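PDB 3E0E: replication protein A from Methanococcus maripaludis, which probably binds DNA, and is represented here by a single OB-fold domain excised from the longer protein. Local coordinates for residues Y3-L8 with L44-G49; T15-V20 with I69-G74; R52-N57 with E84-N89. All blocks are in the same frame, centred on the assembly; numbering follows the deposited sequence.

Interaction 1 (Y3-L8 with L44-G49)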
ATOM      1  N   TYR A   3       4.016 -11.248  -5.105  1.00 19.17           N
ATOM      2  CA  TYR A   3       5.370 -10.966  -4.666  1.00 17.04           C
ATOM      3  C   TYR A   3       5.527 -10.797  -3.174  1.00 15.37           C
ATOM      4  O   TYR A   3       4.595 -10.403  -2.475  1.00 13.90           O
ATOM      5  CB  TYR A   3       5.869  -9.680  -5.317  1.00 15.61           C
ATOM      6  CG  TYR A   3       6.286  -9.811  -6.757  1.00 15.67           C
ATOM      7  CD1 TYR A   3       7.476 -10.448  -7.098  1.00 18.04           C
ATOM      8  CD2 TYR A   3       5.524  -9.252  -7.773  1.00 13.15           C
ATOM      9  CE1 TYR A   3       7.901 -10.513  -8.417  1.00 19.24           C
ATOM     10  CE2 TYR A   3       5.941  -9.310  -9.099  1.00 15.96           C
ATOM     11  CZ  TYR A   3       7.132  -9.935  -9.409  1.00 17.42           C
ATOM     12  OH  TYR A   3       7.585  -9.944 -10.705  1.00 19.17           O
ATOM     13  N   LYS A   4       6.723 -11.115  -2.699  1.00 14.51           N
ATOM     14  CA  LYS A   4       7.059 -10.901  -1.305  1.00 13.04           C
ATOM     15  C   LYS A   4       7.706  -9.527  -1.408  1.00 12.82           C
ATOM     16  O   LYS A   4       8.290  -9.189  -2.443  1.00 11.71           O
ATOM     17  CB  LYS A   4       8.067 -11.943  -0.816  1.00 13.31           C
ATOM     18  CG  LYS A   4       7.475 -13.334  -0.624  1.00 18.01           C
ATOM     19  CD  LYS A   4       6.421 -13.328   0.481  1.00 19.85           C
ATOM     20  CE  LYS A   4       5.883 -14.722   0.769  1.00 23.63           C
ATOM     21  NZ  LYS A   4       4.893 -14.700   1.886  1.00 23.51           N
ATOM     22  N   ILE A   5       7.595  -8.724  -0.362  1.00 11.52           N
ATOM     23  CA  ILE A   5       8.162  -7.389  -0.390  1.00 11.91           C
ATOM     24  C   ILE A   5       9.655  -7.389  -0.712  1.00 13.24           C
ATOM     25  O   ILE A   5      10.144  -6.483  -1.378  1.00 12.04           O
ATOM     26  CB  ILE A   5       7.897  -6.663   0.946  1.00 11.42           C
ATOM     27  CG1 ILE A   5       6.392  -6.402   1.089  1.00 11.76           C
ATOM     28  CG2 ILE A   5       8.686  -5.364   1.009  1.00 12.79           C
ATOM     29  CD1 ILE A   5       5.969  -5.832   2.442  1.00 12.19           C
ATOM     30  N   SER A   6      10.371  -8.416  -0.262  1.00 15.74           N
ATOM     31  CA  SER A   6      11.807  -8.495  -0.522  1.00 13.82           C
ATOM     32  C   SER A   6      12.125  -8.731  -1.998  1.00 14.63           C
ATOM     33  O   SER A   6      13.254  -8.512  -2.436  1.00 16.32           O
ATOM     34  CB  SER A   6      12.436  -9.615   0.311  1.00 14.45           C
ATOM     35  OG  SER A   6      11.910 -10.882  -0.049  1.00 16.03           O
ATOM     36  N   GLU A   7      11.131  -9.170  -2.764  1.00 14.11           N
ATOM     37  CA  GLU A   7      11.336  -9.447  -4.181  1.00 14.74           C
ATOM     38  C   GLU A   7      11.040  -8.248  -5.069  1.00 15.30           C
ATOM     39  O   GLU A   7      11.353  -8.255  -6.257  1.00 14.18           O
ATOM     40  CB  GLU A   7      10.461 -10.626  -4.610  1.00 16.79           C
ATOM     41  CG  GLU A   7      10.652 -11.868  -3.757  1.00 17.17           C
ATOM     42  CD  GLU A   7       9.746 -13.012  -4.176  1.00 21.48           C
ATOM     43  OE1 GLU A   7       8.519 -12.798  -4.274  1.00 19.27           O
ATOM     44  OE2 GLU A   7      10.259 -14.129  -4.402  1.00 22.15           O
ATOM     45  N   LEU A   8      10.434  -7.215  -4.495  1.00 14.80           N
ATOM     46  CA  LEU A   8      10.099  -6.025  -5.269  1.00 15.40           C
ATOM     47  C   LEU A   8      11.323  -5.301  -5.826  1.00 16.80           C
ATOM     48  O   LEU A   8      12.385  -5.282  -5.202  1.00 18.23           O
ATOM     49  CB  LEU A   8       9.280  -5.058  -4.412  1.00 14.08           C
ATOM     50  CG  LEU A   8       7.942  -5.605  -3.909  1.00 13.72           C
ATOM     51  CD1 LEU A   8       7.285  -4.569  -3.013  1.00 14.70           C
ATOM     52  CD2 LEU A   8       7.043  -5.958  -5.088  1.00 14.92           C
ATOM     53  N   LEU A  44       3.339  -1.112   5.062  1.00 11.30           N
ATOM     54  CA  LEU A  44       2.999  -2.514   4.857  1.00  9.54           C
ATOM     55  C   LEU A  44       4.145  -3.443   5.201  1.00 10.71           C
ATOM     56  O   LEU A  44       5.307  -3.099   5.009  1.00 10.64           O
ATOM     57  CB  LEU A  44       2.603  -2.705   3.398  1.00  9.11           C
ATOM     58  CG  LEU A  44       1.461  -1.794   2.938  1.00  9.08           C
ATOM     59  CD1 LEU A  44       1.405  -1.778   1.426  1.00 11.29           C
ATOM     60  CD2 LEU A  44       0.146  -2.274   3.531  1.00 12.86           C
ATOM     61  N   LYS A  45       3.814  -4.634   5.687  1.00 10.61           N
ATOM     62  CA  LYS A  45       4.840  -5.596   6.056  1.00 13.56           C
ATOM     63  C   LYS A  45       4.406  -7.034   5.827  1.00 12.58           C
ATOM     64  O   LYS A  45       3.232  -7.362   5.961  1.00 11.93           O
ATOM     65  CB  LYS A  45       5.196  -5.433   7.540  1.00 17.56           C
ATOM     66  CG  LYS A  45       6.234  -6.437   8.038  1.00 21.29           C
ATOM     67  CD  LYS A  45       6.468  -6.358   9.544  1.00 24.56           C
ATOM     68  CE  LYS A  45       5.280  -6.891  10.334  1.00 27.36           C
ATOM     69  NZ  LYS A  45       5.594  -7.043  11.789  1.00 27.69           N
ATOM     70  N   ASP A  46       5.354  -7.882   5.439  1.00 11.99           N
ATOM     71  CA  ASP A  46       5.086  -9.307   5.300  1.00 12.83           C
ATOM     72  C   ASP A  46       6.258 -10.007   5.973  1.00 13.41           C
ATOM     73  O   ASP A  46       7.032  -9.349   6.667  1.00 13.33           O
ATOM     74  CB  ASP A  46       4.892  -9.757   3.833  1.00 13.72           C
ATOM     75  CG  ASP A  46       6.116  -9.560   2.952  1.00 12.08           C
ATOM     76  OD1 ASP A  46       7.245  -9.373   3.445  1.00 12.39           O
ATOM     77  OD2 ASP A  46       5.928  -9.626   1.721  1.00 13.74           O
ATOM     78  N   ASP A  47       6.397 -11.318   5.798  1.00 14.39           N
ATOM     79  CA  ASP A  47       7.484 -12.028   6.463  1.00 16.00           C
ATOM     80  C   ASP A  47       8.874 -11.800   5.884  1.00 16.85           C
ATOM     81  O   ASP A  47       9.848 -12.366   6.382  1.00 17.21           O
ATOM     82  CB  ASP A  47       7.190 -13.536   6.513  1.00 18.43           C
ATOM     83  CG  ASP A  47       7.013 -14.150   5.136  1.00 22.76           C
ATOM     84  OD1 ASP A  47       6.870 -15.391   5.055  1.00 23.36           O
ATOM     85  OD2 ASP A  47       7.013 -13.403   4.135  1.00 24.55           O
ATOM     86  N   THR A  48       8.979 -10.959   4.857  1.00 13.53           N
ATOM     87  CA  THR A  48      10.269 -10.693   4.224  1.00 13.41           C
ATOM     88  C   THR A  48      10.728  -9.242   4.292  1.00 14.44           C
ATOM     89  O   THR A  48      11.886  -8.942   4.007  1.00 15.89           O
ATOM     90  CB  THR A  48      10.262 -11.099   2.737  1.00 14.62           C
ATOM     91  OG1 THR A  48       9.421 -10.201   1.998  1.00 11.80           O
ATOM     92  CG2 THR A  48       9.750 -12.519   2.574  1.00 14.49           C
ATOM     93  N   GLY A  49       9.829  -8.336   4.650  1.00 15.48           N
ATOM     94  CA  GLY A  49      10.218  -6.941   4.728  1.00 15.15           C
ATOM     95  C   GLY A  49       9.054  -5.990   4.886  1.00 15.41           C
ATOM     96  O   GLY A  49       7.932  -6.408   5.167  1.00 13.69           O
TER
HETATM   97  O   HOH W   1       3.683 -10.295   0.089  1.00 19.85           O
HETATM   98  O   HOH W   2       4.365 -12.968   4.358  1.00 24.61           O
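Asp46 and Thr48, in the tight turn that joins strands 37-46 and 49-56 of the OB fold, hold the two leading amides of the 3-10 segment 5-7. Ile5 N donates to the syn lone pair of Asp46 OD2, 2.8 Å away in a nearly straight bond (168°), and Ser6 N donates to Thr48 OG1 at 3.0 Å. Amides that open such a segment need acceptors from elsewhere, and a carboxylate and a hydroxyl supply them. The other oxygen of Asp46 works inside the turn. Thr48 N approaches OD1 from above the carboxylate plane at 2.7 Å, an Asx turn, and the Thr48 hydroxyl donates to OD1 from the same face. Thr48 OG1 is therefore a relay, accepting from Ser6 and donating to Asp46. The Asp46 carboxylate reaches both sets of partners because its CG lies between the backbone N and the carbonyl carbon (chi1 63°). Replacing Asp46 by an alanine would probably leave Ile5 N without its acceptor and the Thr48 hydroxyl and amide without the oxygen they share, weakening the turn's hold on the start of the 3-10 segment.

Further out, Lys4 bends at chi2 (-64°) to bring NZ within 3.4 Å of Asp47 OD2, a long, weak salt bridge at the surface. A water links the same pair, accepting from Lys4 NZ at 3.1 Å and from Asp47 N.

Packing centres on Ile5, whose branched chain also touches Ile16 and Ile51 and thus carries the N-terminal segment against the barrel. Its CG1 runs past the Asp46 carboxylate in the opposite direction. Glycine suits position 49, since a beta carbon would press on Ile5 CG2 and on the preceding carbonyl oxygen. Beside that glycine, Ile5 CD1 rests 3.4 Å from Gly49 O.

Interaction 2 (T15-V20 with I69-G74)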
ATOM      1  N   THR A  15       1.698  -7.420  -7.220  1.00 10.95           N
ATOM      2  CA  THR A  15       0.786  -7.485  -6.096  1.00 11.54           C
ATOM      3  C   THR A  15       1.484  -8.131  -4.912  1.00 11.54           C
ATOM      4  O   THR A  15       2.268  -9.061  -5.080  1.00 11.07           O
ATOM      5  CB  THR A  15      -0.453  -8.337  -6.455  1.00 13.55           C
ATOM      6  OG1 THR A  15      -1.082  -7.803  -7.625  1.00 14.05           O
ATOM      7  CG2 THR A  15      -1.451  -8.343  -5.311  1.00 14.92           C
ATOM      8  N   ILE A  16       1.209  -7.621  -3.718  1.00 10.82           N
ATOM      9  CA  ILE A  16       1.769  -8.185  -2.497  1.00  9.52           C
ATOM     10  C   ILE A  16       0.616  -8.348  -1.519  1.00 10.71           C
ATOM     11  O   ILE A  16      -0.352  -7.588  -1.567  1.00 10.07           O
ATOM     12  CB  ILE A  16       2.833  -7.269  -1.830  1.00 10.04           C
ATOM     13  CG1 ILE A  16       2.230  -5.895  -1.505  1.00  9.68           C
ATOM     14  CG2 ILE A  16       4.059  -7.155  -2.725  1.00  8.95           C
ATOM     15  CD1 ILE A  16       3.144  -5.019  -0.666  1.00 10.60           C
ATOM     16  N   ASN A  17       0.707  -9.355  -0.656  1.00  8.79           N
ATOM     17  CA  ASN A  17      -0.311  -9.590   0.361  1.00 10.11           C
ATOM     18  C   ASN A  17       0.426  -9.226   1.631  1.00  9.95           C
ATOM     19  O   ASN A  17       1.331  -9.944   2.057  1.00 10.85           O
ATOM     20  CB  ASN A  17      -0.735 -11.062   0.387  1.00  7.95           C
ATOM     21  CG  ASN A  17      -1.340 -11.505  -0.922  1.00 11.89           C
ATOM     22  OD1 ASN A  17      -1.858 -10.689  -1.686  1.00 12.56           O
ATOM     23  ND2 ASN A  17      -1.293 -12.806  -1.189  1.00 13.98           N
ATOM     24  N   ALA A  18       0.047  -8.106   2.233  1.00 10.23           N
ATOM     25  CA  ALA A  18       0.753  -7.634   3.407  1.00 10.90           C
ATOM     26  C   ALA A  18      -0.104  -7.047   4.510  1.00 10.84           C
ATOM     27  O   ALA A  18      -1.213  -6.580   4.284  1.00 10.16           O
ATOM     28  CB  ALA A  18       1.793  -6.607   2.977  1.00 13.49           C
ATOM     29  N   GLU A  19       0.458  -7.067   5.713  1.00 11.79           N
ATOM     30  CA  GLU A  19      -0.182  -6.530   6.900  1.00 10.47           C
ATOM     31  C   GLU A  19      -0.019  -5.014   6.947  1.00  9.60           C
ATOM     32  O   GLU A  19       1.059  -4.486   6.675  1.00 10.20           O
ATOM     33  CB  GLU A  19       0.468  -7.145   8.146  1.00 13.16           C
ATOM     34  CG  GLU A  19       0.159  -6.414   9.440  1.00 16.80           C
ATOM     35  CD  GLU A  19       1.010  -6.893  10.601  1.00 18.73           C
ATOM     36  OE1 GLU A  19       0.896  -6.304  11.696  1.00 20.64           O
ATOM     37  OE2 GLU A  19       1.793  -7.850  10.425  1.00 18.80           O
ATOM     38  N   VAL A  20      -1.096  -4.318   7.289  1.00  9.88           N
ATOM     39  CA  VAL A  20      -1.044  -2.870   7.417  1.00 10.56           C
ATOM     40  C   VAL A  20      -0.525  -2.624   8.836  1.00 10.73           C
ATOM     41  O   VAL A  20      -1.229  -2.856   9.815  1.00 12.17           O
ATOM     42  CB  VAL A  20      -2.446  -2.242   7.241  1.00 10.15           C
ATOM     43  CG1 VAL A  20      -2.369  -0.733   7.456  1.00 11.88           C
ATOM     44  CG2 VAL A  20      -2.982  -2.556   5.841  1.00 10.45           C
ATOM     45  N   ILE A  69      -4.926  -7.464   6.681  1.00  9.32           N
ATOM     46  CA  ILE A  69      -4.009  -8.072   5.730  1.00  9.71           C
ATOM     47  C   ILE A  69      -4.641  -7.720   4.391  1.00  8.70           C
ATOM     48  O   ILE A  69      -5.774  -8.103   4.098  1.00  8.30           O
ATOM     49  CB  ILE A  69      -3.919  -9.596   5.909  1.00 10.97           C
ATOM     50  CG1 ILE A  69      -3.464  -9.909   7.337  1.00 12.83           C
ATOM     51  CG2 ILE A  69      -2.927 -10.174   4.905  1.00 10.52           C
ATOM     52  CD1 ILE A  69      -3.333 -11.373   7.646  1.00 18.33           C
ATOM     53  N   ALA A  70      -3.908  -6.967   3.584  1.00  9.12           N
ATOM     54  CA  ALA A  70      -4.443  -6.519   2.316  1.00 10.54           C
ATOM     55  C   ALA A  70      -3.703  -6.994   1.084  1.00  9.96           C
ATOM     56  O   ALA A  70      -2.503  -7.274   1.126  1.00  9.01           O
ATOM     57  CB  ALA A  70      -4.507  -4.993   2.318  1.00 12.79           C
ATOM     58  N   GLU A  71      -4.449  -7.085  -0.014  1.00  8.70           N
ATOM     59  CA  GLU A  71      -3.894  -7.454  -1.304  1.00 10.89           C
ATOM     60  C   GLU A  71      -3.692  -6.104  -1.967  1.00  9.96           C
ATOM     61  O   GLU A  71      -4.656  -5.419  -2.303  1.00 10.21           O
ATOM     62  CB  GLU A  71      -4.888  -8.282  -2.111  1.00 12.56           C
ATOM     63  CG  GLU A  71      -4.287  -8.835  -3.389  1.00 17.81           C
ATOM     64  CD  GLU A  71      -5.225  -9.775  -4.115  1.00 19.68           C
ATOM     65  OE1 GLU A  71      -4.774 -10.435  -5.075  1.00 23.61           O
ATOM     66  OE2 GLU A  71      -6.409  -9.853  -3.727  1.00 21.11           O
ATOM     67  N   VAL A  72      -2.434  -5.721  -2.139  1.00  8.38           N
ATOM     68  CA  VAL A  72      -2.096  -4.433  -2.722  1.00  9.14           C
ATOM     69  C   VAL A  72      -1.409  -4.590  -4.066  1.00  8.75           C
ATOM     70  O   VAL A  72      -0.349  -5.192  -4.150  1.00 10.43           O
ATOM     71  CB  VAL A  72      -1.144  -3.648  -1.790  1.00 10.29           C
ATOM     72  CG1 VAL A  72      -0.830  -2.302  -2.392  1.00 10.27           C
ATOM     73  CG2 VAL A  72      -1.769  -3.488  -0.409  1.00 11.66           C
ATOM     74  N   SER A  73      -2.013  -4.037  -5.112  1.00 10.26           N
ATOM     75  CA  SER A  73      -1.444  -4.109  -6.452  1.00 11.26           C
ATOM     76  C   SER A  73      -1.006  -2.710  -6.846  1.00 10.99           C
ATOM     77  O   SER A  73      -1.745  -1.754  -6.651  1.00 11.92           O
ATOM     78  CB  SER A  73      -2.487  -4.618  -7.446  1.00 12.64           C
ATOM     79  OG  SER A  73      -2.956  -5.900  -7.073  1.00 16.30           O
ATOM     80  N   GLY A  74       0.193  -2.586  -7.398  1.00 11.43           N
ATOM     81  CA  GLY A  74       0.652  -1.269  -7.776  1.00 10.74           C
ATOM     82  C   GLY A  74       2.002  -1.243  -8.454  1.00 12.37           C
ATOM     83  O   GLY A  74       2.543  -2.284  -8.826  1.00 13.69           O
TER
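Strands 15-20 and 69-74 pair antiparallel in the OB-fold barrel, the axes of these short segments 4.5 Å apart and their directions 145° from one another. The backbone bonds come in two reciprocal pairs. Ile16 N and O bond to Val72 O and N, and Ala18 N and O bond to Ala70 O and N at 2.9 and 2.8 Å. At the non-hydrogen-bonded positions, the CA-H groups of Thr15 and Asn17 point at Val72 O and Ala70 O.

The apolar contacts lie on the buried face, where Ile16 and Val72 stand side by side with CG1 of the isoleucine 4.1 Å from CB of the valine. Ala18 and Ala70 are small enough to leave room for Leu44, which touches Ala18, and Ile90, which touches Ala70.

Polar and mixed side chains occupy the partly exposed face. Asn17 lies alongside Glu71 with its amide plane nearly perpendicular to the carboxylate, setting OD1 3.5 Å from Glu71 CG. Thr15 turns CG2 anti to its backbone N, against CG of Glu71, whose side chain it crosses at a slant, and keeps its hydroxyl for the neighbouring serine: Thr15 OG1 donates to Ser73 OG at 2.7 Å.

Interaction 3 (R52-N57 with E84-N89)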
ATOM      1  N   ARG A  52       6.488   1.262   2.082  1.00 10.58           N
ATOM      2  CA  ARG A  52       5.463   2.294   2.175  1.00 12.13           C
ATOM      3  C   ARG A  52       4.521   2.140   0.990  1.00 11.64           C
ATOM      4  O   ARG A  52       4.959   1.875  -0.124  1.00 11.73           O
ATOM      5  CB  ARG A  52       6.104   3.682   2.124  1.00 13.09           C
ATOM      6  CG  ARG A  52       5.119   4.834   2.208  1.00 17.10           C
ATOM      7  CD  ARG A  52       5.763   6.119   1.728  1.00 19.74           C
ATOM      8  NE  ARG A  52       4.932   7.287   1.988  1.00 21.24           N
ATOM      9  CZ  ARG A  52       4.945   8.396   1.255  1.00 21.07           C
ATOM     10  NH1 ARG A  52       5.746   8.495   0.202  1.00 22.38           N
ATOM     11  NH2 ARG A  52       4.157   9.411   1.579  1.00 22.75           N
ATOM     12  N   GLY A  53       3.227   2.293   1.245  1.00 10.29           N
ATOM     13  CA  GLY A  53       2.243   2.202   0.183  1.00  9.27           C
ATOM     14  C   GLY A  53       1.515   3.527   0.109  1.00  9.57           C
ATOM     15  O   GLY A  53       1.210   4.112   1.144  1.00 11.09           O
ATOM     16  N   THR A  54       1.248   4.017  -1.098  1.00  9.47           N
ATOM     17  CA  THR A  54       0.549   5.285  -1.240  1.00  8.70           C
ATOM     18  C   THR A  54      -0.801   5.136  -1.943  1.00  9.39           C
ATOM     19  O   THR A  54      -0.885   4.692  -3.091  1.00  9.19           O
ATOM     20  CB  THR A  54       1.411   6.328  -1.989  1.00 10.48           C
ATOM     21  OG1 THR A  54       1.803   5.813  -3.266  1.00 10.20           O
ATOM     22  CG2 THR A  54       2.658   6.660  -1.178  1.00  8.23           C
ATOM     23  N   LEU A  55      -1.854   5.497  -1.219  1.00  8.74           N
ATOM     24  CA  LEU A  55      -3.221   5.443  -1.720  1.00  9.44           C
ATOM     25  C   LEU A  55      -3.531   6.840  -2.229  1.00  9.78           C
ATOM     26  O   LEU A  55      -3.445   7.807  -1.475  1.00  6.40           O
ATOM     27  CB  LEU A  55      -4.183   5.078  -0.587  1.00  8.44           C
ATOM     28  CG  LEU A  55      -4.052   3.690   0.045  1.00  9.93           C
ATOM     29  CD1 LEU A  55      -4.907   3.624   1.295  1.00  7.26           C
ATOM     30  CD2 LEU A  55      -4.464   2.613  -0.955  1.00  9.32           C
ATOM     31  N   TRP A  56      -3.892   6.951  -3.502  1.00 10.54           N
ATOM     32  CA  TRP A  56      -4.170   8.258  -4.079  1.00  8.99           C
ATOM     33  C   TRP A  56      -5.636   8.517  -4.381  1.00 10.79           C
ATOM     34  O   TRP A  56      -6.404   7.601  -4.675  1.00 12.45           O
ATOM     35  CB  TRP A  56      -3.369   8.456  -5.371  1.00  9.31           C
ATOM     36  CG  TRP A  56      -1.895   8.322  -5.193  1.00 10.13           C
ATOM     37  CD1 TRP A  56      -1.137   7.214  -5.430  1.00 10.75           C
ATOM     38  CD2 TRP A  56      -0.997   9.336  -4.733  1.00 10.66           C
ATOM     39  NE1 TRP A  56       0.182   7.474  -5.148  1.00 12.28           N
ATOM     40  CE2 TRP A  56       0.297   8.770  -4.718  1.00 12.86           C
ATOM     41  CE3 TRP A  56      -1.159  10.669  -4.332  1.00 11.78           C
ATOM     42  CZ2 TRP A  56       1.425   9.491  -4.316  1.00 11.79           C
ATOM     43  CZ3 TRP A  56      -0.034  11.388  -3.932  1.00 11.05           C
ATOM     44  CH2 TRP A  56       1.240  10.794  -3.928  1.00 12.09           C
ATOM     45  N   ASN A  57      -5.996   9.790  -4.295  1.00 11.11           N
ATOM     46  CA  ASN A  57      -7.340  10.258  -4.578  1.00 13.44           C
ATOM     47  C   ASN A  57      -8.430   9.426  -3.899  1.00 13.12           C
ATOM     48  O   ASN A  57      -8.440   9.326  -2.675  1.00 13.26           O
ATOM     49  CB  ASN A  57      -7.516  10.328  -6.094  1.00 15.24           C
ATOM     50  CG  ASN A  57      -6.363  11.059  -6.772  1.00 17.35           C
ATOM     51  OD1 ASN A  57      -5.879  12.080  -6.270  1.00 18.90           O
ATOM     52  ND2 ASN A  57      -5.917  10.541  -7.912  1.00 17.93           N
ATOM     53  N   GLU A  84       8.813   2.291  -2.628  1.00 19.64           N
ATOM     54  CA  GLU A  84       7.435   2.540  -2.233  1.00 16.61           C
ATOM     55  C   GLU A  84       6.557   1.958  -3.321  1.00 14.71           C
ATOM     56  O   GLU A  84       6.988   1.809  -4.464  1.00 13.59           O
ATOM     57  CB  GLU A  84       7.150   4.037  -2.124  1.00 20.99           C
ATOM     58  CG  GLU A  84       8.144   4.827  -1.301  1.00 25.70           C
ATOM     59  CD  GLU A  84       7.707   6.268  -1.116  1.00 28.19           C
ATOM     60  OE1 GLU A  84       7.087   6.820  -2.048  1.00 27.65           O
ATOM     61  OE2 GLU A  84       7.991   6.849  -0.045  1.00 32.09           O
ATOM     62  N   ILE A  85       5.327   1.617  -2.974  1.00 12.81           N
ATOM     63  CA  ILE A  85       4.424   1.078  -3.969  1.00 12.20           C
ATOM     64  C   ILE A  85       3.238   2.023  -4.134  1.00 12.62           C
ATOM     65  O   ILE A  85       2.520   2.313  -3.172  1.00 13.21           O
ATOM     66  CB  ILE A  85       3.952  -0.346  -3.581  1.00 15.05           C
ATOM     67  CG1 ILE A  85       2.987  -0.880  -4.641  1.00 15.07           C
ATOM     68  CG2 ILE A  85       3.316  -0.334  -2.192  1.00 14.37           C
ATOM     69  CD1 ILE A  85       2.753  -2.375  -4.554  1.00 17.33           C
ATOM     70  N   SER A  86       3.067   2.527  -5.354  1.00 11.06           N
ATOM     71  CA  SER A  86       1.963   3.424  -5.675  1.00 10.95           C
ATOM     72  C   SER A  86       0.811   2.474  -5.942  1.00  9.58           C
ATOM     73  O   SER A  86       0.842   1.697  -6.895  1.00 10.39           O
ATOM     74  CB  SER A  86       2.283   4.252  -6.917  1.00 13.90           C
ATOM     75  OG  SER A  86       1.300   5.250  -7.120  1.00 13.43           O
ATOM     76  N   VAL A  87      -0.198   2.529  -5.083  1.00  9.11           N
ATOM     77  CA  VAL A  87      -1.328   1.623  -5.187  1.00  8.83           C
ATOM     78  C   VAL A  87      -2.305   1.877  -6.317  1.00  9.70           C
ATOM     79  O   VAL A  87      -2.833   2.987  -6.469  1.00 12.73           O
ATOM     80  CB  VAL A  87      -2.116   1.586  -3.861  1.00 10.22           C
ATOM     81  CG1 VAL A  87      -3.192   0.516  -3.921  1.00 11.09           C
ATOM     82  CG2 VAL A  87      -1.166   1.314  -2.711  1.00 10.78           C
ATOM     83  N   ASP A  88      -2.530   0.834  -7.113  1.00  9.47           N
ATOM     84  CA  ASP A  88      -3.478   0.871  -8.226  1.00  9.77           C
ATOM     85  C   ASP A  88      -4.788   0.271  -7.726  1.00 10.39           C
ATOM     86  O   ASP A  88      -5.874   0.731  -8.071  1.00 12.76           O
ATOM     87  CB  ASP A  88      -2.967   0.033  -9.401  1.00 13.12           C
ATOM     88  CG  ASP A  88      -1.790   0.672 -10.107  1.00 15.50           C
ATOM     89  OD1 ASP A  88      -1.029  -0.060 -10.769  1.00 17.01           O
ATOM     90  OD2 ASP A  88      -1.636   1.908 -10.009  1.00 19.56           O
ATOM     91  N   ASN A  89      -4.674  -0.764  -6.901  1.00 11.02           N
ATOM     92  CA  ASN A  89      -5.847  -1.434  -6.360  1.00  9.35           C
ATOM     93  C   ASN A  89      -5.535  -2.046  -5.003  1.00  7.80           C
ATOM     94  O   ASN A  89      -4.408  -2.469  -4.744  1.00  8.33           O
ATOM     95  CB  ASN A  89      -6.316  -2.532  -7.321  1.00 13.06           C
ATOM     96  CG  ASN A  89      -7.572  -3.228  -6.840  1.00 16.22           C
ATOM     97  OD1 ASN A  89      -7.531  -4.373  -6.382  1.00 19.62           O
ATOM     98  ND2 ASN A  89      -8.699  -2.534  -6.931  1.00 21.29           N
TER
HETATM   99  O   HOH W   3      -4.079   4.999  -5.341  1.00 32.83           O
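Arg52 to Leu55 run beside Glu84 to Val87 as two parallel strands, the pairing through which strand 49-56 meets strand 83-87 in the barrel. The axes of these short segments lie 4.8 Å apart and 22° from parallel. Three backbone bonds stitch them: Ile85 N to Arg52 O at 2.9 Å, Thr54 N to Ile85 O, and Val87 N to Thr54 O. Past the last of these, a water carries the link on, accepting from Trp56 N and donating to Val87 O at 2.6 Å.

Arg52 and Glu84 lie side by side at the partly exposed end. The arginine chain is extended, CG opposite the backbone N (chi1 180°), which carries NH1 out to Glu84 OE2 at 2.8 Å in a salt bridge. The carboxylate stands at the guanidinium edge, but the two planes are 59° apart. Thr54 CG2 covers one guanidinium face, 3.7 Å above its centre, and NH2 bonds to Ser41 OG, so the arginine is fixed on several sides. Farther along, Trp56 brings its NE1 edge to Ser86 OG, a weak, bent bond of 3.2 Å.

Gly53 and Ile85 belong to the face opposite Arg52 and Thr54. Gly53 suits its place because a beta carbon would crowd Ile85 CG2. A separate apolar contact sets Leu55 CD2 3.8 Å from Val87 CG1.

After Val87 the chain turns a corner, and Asp88 and Asn89 form a classic beta bulge opposite Ser73. A parallel join between the third and fifth strands of an otherwise antiparallel barrel is the closure characteristic of the OB fold.

Overall arrangement
The three contacts belong to one curled sheet. Interaction 1 ties the N-terminal segment to the hairpin end, and interactions 2 and 3 are strand pairings of the barrel. The centres of interactions 1 and 2 are about 9 Å apart, joined where Tyr3 N probably bonds to Thr15 O and Glu19 N to Lys45 O. Interactions 2 and 3 have centres about 10 Å apart. Strand 69-78, half of interaction 2, is the sheet neighbour of strand 83-87 in interaction 3: Ser73 O lies 2.7 Å from Asp88 N, and Val72 CG1 packs on Val87 CG2 at 3.6 Å. Interactions 1 and 3 are more distant, about 15 Å between centres, meeting lightly where Leu44 CD1 approaches Gly53 CA.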